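Polyphosphate:AMP phosphotransferase (Meiothermus ruber H328, PDB 5O6M) uses inorganic polyphosphate as phosphate donor to convert AMP to ADP and ADP to ATP, and also accepts other nucleoside mono- and diphosphates. Local coordinates at residues L168-D173 against R201-Y206. The protein carries 1 engineered substitution. Residues are numbered along the deposited sequence; the frame is centred on the assembly and turned at random.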
loop_
_atom_site.group_PDB
_atom_site.type_symbol
_atom_site.label_atom_id
_atom_site.label_comp_id
_atom_site.label_asym_id
_atom_site.label_seq_id
_atom_site.Cartn_x
_atom_site.Cartn_y
_atom_site.Cartn_z
ATOM N N LEU D 168 29.452 -0.542 3.135
ATOM C CA LEU D 168 30.356 0.244 3.972
ATOM C C LEU D 168 31.152 -0.717 4.849
ATOM O O LEU D 168 30.590 -1.378 5.730
ATOM C CB LEU D 168 29.593 1.266 4.808
ATOM C CG LEU D 168 28.564 2.122 4.066
ATOM C CD1 LEU D 168 27.844 3.058 5.032
ATOM C CD2 LEU D 168 29.195 2.890 2.920
ATOM N N HIS D 169 32.465 -0.779 4.620
ATOM C CA HIS D 169 33.313 -1.857 5.120
ATOM C C HIS D 169 34.130 -1.360 6.310
ATOM O O HIS D 169 35.045 -0.545 6.149
ATOM C CB HIS D 169 34.226 -2.364 4.007
ATOM C CG HIS D 169 35.025 -3.574 4.379
ATOM N ND1 HIS D 169 34.540 -4.557 5.216
ATOM C CD2 HIS D 169 36.272 -3.962 4.025
ATOM C CE1 HIS D 169 35.454 -5.500 5.359
ATOM N NE2 HIS D 169 36.515 -5.163 4.648
ATOM N N ILE D 170 33.787 -1.834 7.505
ATOM C CA ILE D 170 34.542 -1.516 8.706
ATOM C C ILE D 170 35.190 -2.792 9.230
ATOM O O ILE D 170 34.785 -3.915 8.907
ATOM C CB ILE D 170 33.672 -0.862 9.802
ATOM C CG1 ILE D 170 32.583 -1.828 10.271
ATOM C CG2 ILE D 170 33.071 0.449 9.303
ATOM C CD1 ILE D 170 31.932 -1.425 11.579
ATOM N N SER D 171 36.215 -2.606 10.053
ATOM C CA SER D 171 36.933 -3.706 10.676
ATOM C C SER D 171 36.239 -4.157 11.958
ATOM O O SER D 171 35.390 -3.456 12.517
ATOM C CB SER D 171 38.366 -3.286 10.983
ATOM O OG SER D 171 38.365 -2.239 11.936
ATOM N N LYS D 172 36.630 -5.342 12.436
ATOM C CA LYS D 172 36.030 -5.873 13.656
ATOM C C LYS D 172 36.353 -4.993 14.856
ATOM O O LYS D 172 35.496 -4.764 15.718
ATOM C CB LYS D 172 36.509 -7.302 13.907
ATOM C CG LYS D 172 35.824 -7.966 15.086
ATOM C CD LYS D 172 36.264 -9.409 15.267
ATOM C CE LYS D 172 35.570 -10.038 16.469
ATOM N NZ LYS D 172 35.762 -11.517 16.532
ATOM N N ASP D 173 37.587 -4.490 14.930
ATOM C CA ASP D 173 37.963 -3.619 16.038
ATOM C C ASP D 173 37.299 -2.254 15.916
ATOM O O ASP D 173 36.935 -1.642 16.929
ATOM C CB ASP D 173 39.484 -3.477 16.102
ATOM C CG ASP D 173 39.924 -2.269 16.911
ATOM O OD1 ASP D 173 39.731 -2.270 18.147
ATOM O OD2 ASP D 173 40.469 -1.320 16.308
ATOM N N ARG D 201 29.173 -11.217 18.002
ATOM C CA ARG D 201 29.763 -12.520 18.278
ATOM C C ARG D 201 29.823 -13.387 17.024
ATOM O O ARG D 201 30.683 -14.271 16.924
ATOM C CB ARG D 201 28.967 -13.186 19.399
ATOM C CG ARG D 201 29.347 -14.604 19.738
ATOM C CD ARG D 201 28.353 -15.147 20.747
ATOM N NE ARG D 201 27.023 -15.295 20.164
ATOM C CZ ARG D 201 26.650 -16.299 19.376
ATOM N NH1 ARG D 201 27.507 -17.265 19.076
ATOM N NH2 ARG D 201 25.416 -16.336 18.893
ATOM N N LEU D 202 28.926 -13.151 16.063
ATOM C CA LEU D 202 28.901 -13.848 14.782
ATOM C C LEU D 202 29.640 -13.091 13.676
ATOM O O LEU D 202 29.354 -13.312 12.495
ATOM C CB LEU D 202 27.455 -14.106 14.349
ATOM C CG LEU D 202 26.599 -15.073 15.163
ATOM C CD1 LEU D 202 25.129 -14.842 14.871
ATOM C CD2 LEU D 202 26.977 -16.510 14.847
ATOM N N TRP D 203 30.567 -12.199 14.032
ATOM C CA TRP D 203 31.200 -11.326 13.044
ATOM C C TRP D 203 31.669 -12.090 11.807
ATOM O O TRP D 203 31.419 -11.669 10.671
ATOM C CB TRP D 203 32.379 -10.591 13.683
ATOM C CG TRP D 203 33.199 -9.803 12.705
ATOM C CD1 TRP D 203 34.217 -10.272 11.927
ATOM C CD2 TRP D 203 33.103 -8.397 12.433
ATOM N NE1 TRP D 203 34.741 -9.256 11.167
ATOM C CE2 TRP D 203 34.079 -8.093 11.461
ATOM C CE3 TRP D 203 32.282 -7.370 12.907
ATOM C CZ2 TRP D 203 34.256 -6.806 10.957
ATOM C CZ3 TRP D 203 32.461 -6.092 12.406
ATOM C CH2 TRP D 203 33.439 -5.822 11.441
ATOM N N ASP D 204 32.349 -13.222 12.005
ATOM C CA ASP D 204 32.959 -13.910 10.869
ATOM C C ASP D 204 31.911 -14.535 9.956
ATOM O O ASP D 204 32.050 -14.497 8.727
ATOM C CB ASP D 204 33.955 -14.961 11.356
ATOM C CG ASP D 204 35.156 -14.344 12.048
ATOM O OD1 ASP D 204 35.718 -13.372 11.499
ATOM O OD2 ASP D 204 35.538 -14.827 13.135
ATOM N N ARG D 205 30.859 -15.124 10.528
ATOM C CA ARG D 205 29.812 -15.682 9.682
ATOM C C ARG D 205 29.111 -14.596 8.874
ATOM O O ARG D 205 28.716 -14.837 7.726
ATOM C CB ARG D 205 28.810 -16.469 10.523
ATOM C CG ARG D 205 29.344 -17.802 11.032
ATOM C CD ARG D 205 28.205 -18.747 11.385
ATOM N NE ARG D 205 28.240 -19.166 12.784
ATOM C CZ ARG D 205 28.708 -20.337 13.206
ATOM N NH1 ARG D 205 28.698 -20.629 14.500
ATOM N NH2 ARG D 205 29.183 -21.219 12.336
ATOM N N TYR D 206 28.958 -13.396 9.443
ATOM C CA TYR D 206 28.402 -12.279 8.680
ATOM C C TYR D 206 29.340 -11.840 7.562
ATOM O O TYR D 206 28.892 -11.578 6.440
ATOM C CB TYR D 206 28.085 -11.101 9.604
ATOM C CG TYR D 206 26.683 -11.117 10.175
ATOM C CD1 TYR D 206 26.454 -11.406 11.512
ATOM C CD2 TYR D 206 25.587 -10.845 9.368
ATOM C CE1 TYR D 206 25.167 -11.419 12.030
ATOM C CE2 TYR D 206 24.299 -10.855 9.875
ATOM C CZ TYR D 206 24.095 -11.143 11.206
ATOM O OH TYR D 206 22.813 -11.155 11.712
#
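K172 lies over one face of the W203 indole in a CH-pi contact: K172 CA stands 3.5 Å from the centroid of the six-membered ring, 18° off its normal. In this P-loop NTPase fold, the contact joins the end of strand 161-169, next to edge strand 224-228 in this chain, and the start of helix 172-183 to the first turn of helix 203-217. K172 CB lies over the same face, 3.5 Å from W203 CE2, and CG and CD continue above the five-membered ring. K172 CG is anti to the backbone N (chi1 -174°) and the chain beyond is extended, which runs it across the indole opposite to the direction in which W203 reaches in. K172 NZ ends 4.7 Å from D204 OD2, too far for a salt bridge, though the opposite charges probably attract weakly. At the far rim of the indole, I170 O meets the edge near the ring plane, 3.4 Å from W203 CH2, while S171 O approaches the same carbon obliquely. I170 CG1 packs 4.2 Å from W203 CH2. Replacing W203 with an alanine would probably leave the aliphatic part of K172 without its flat support and open a gap beside I170. Further out, Q175 also touches the indole, R200 NH1 hydrogen-bonds to K172 O, and N230 OD1 accepts a hydrogen bond from S171 N. S171 is the N-cap of helix 172-183, its OG hydrogen-bonded to E174 N.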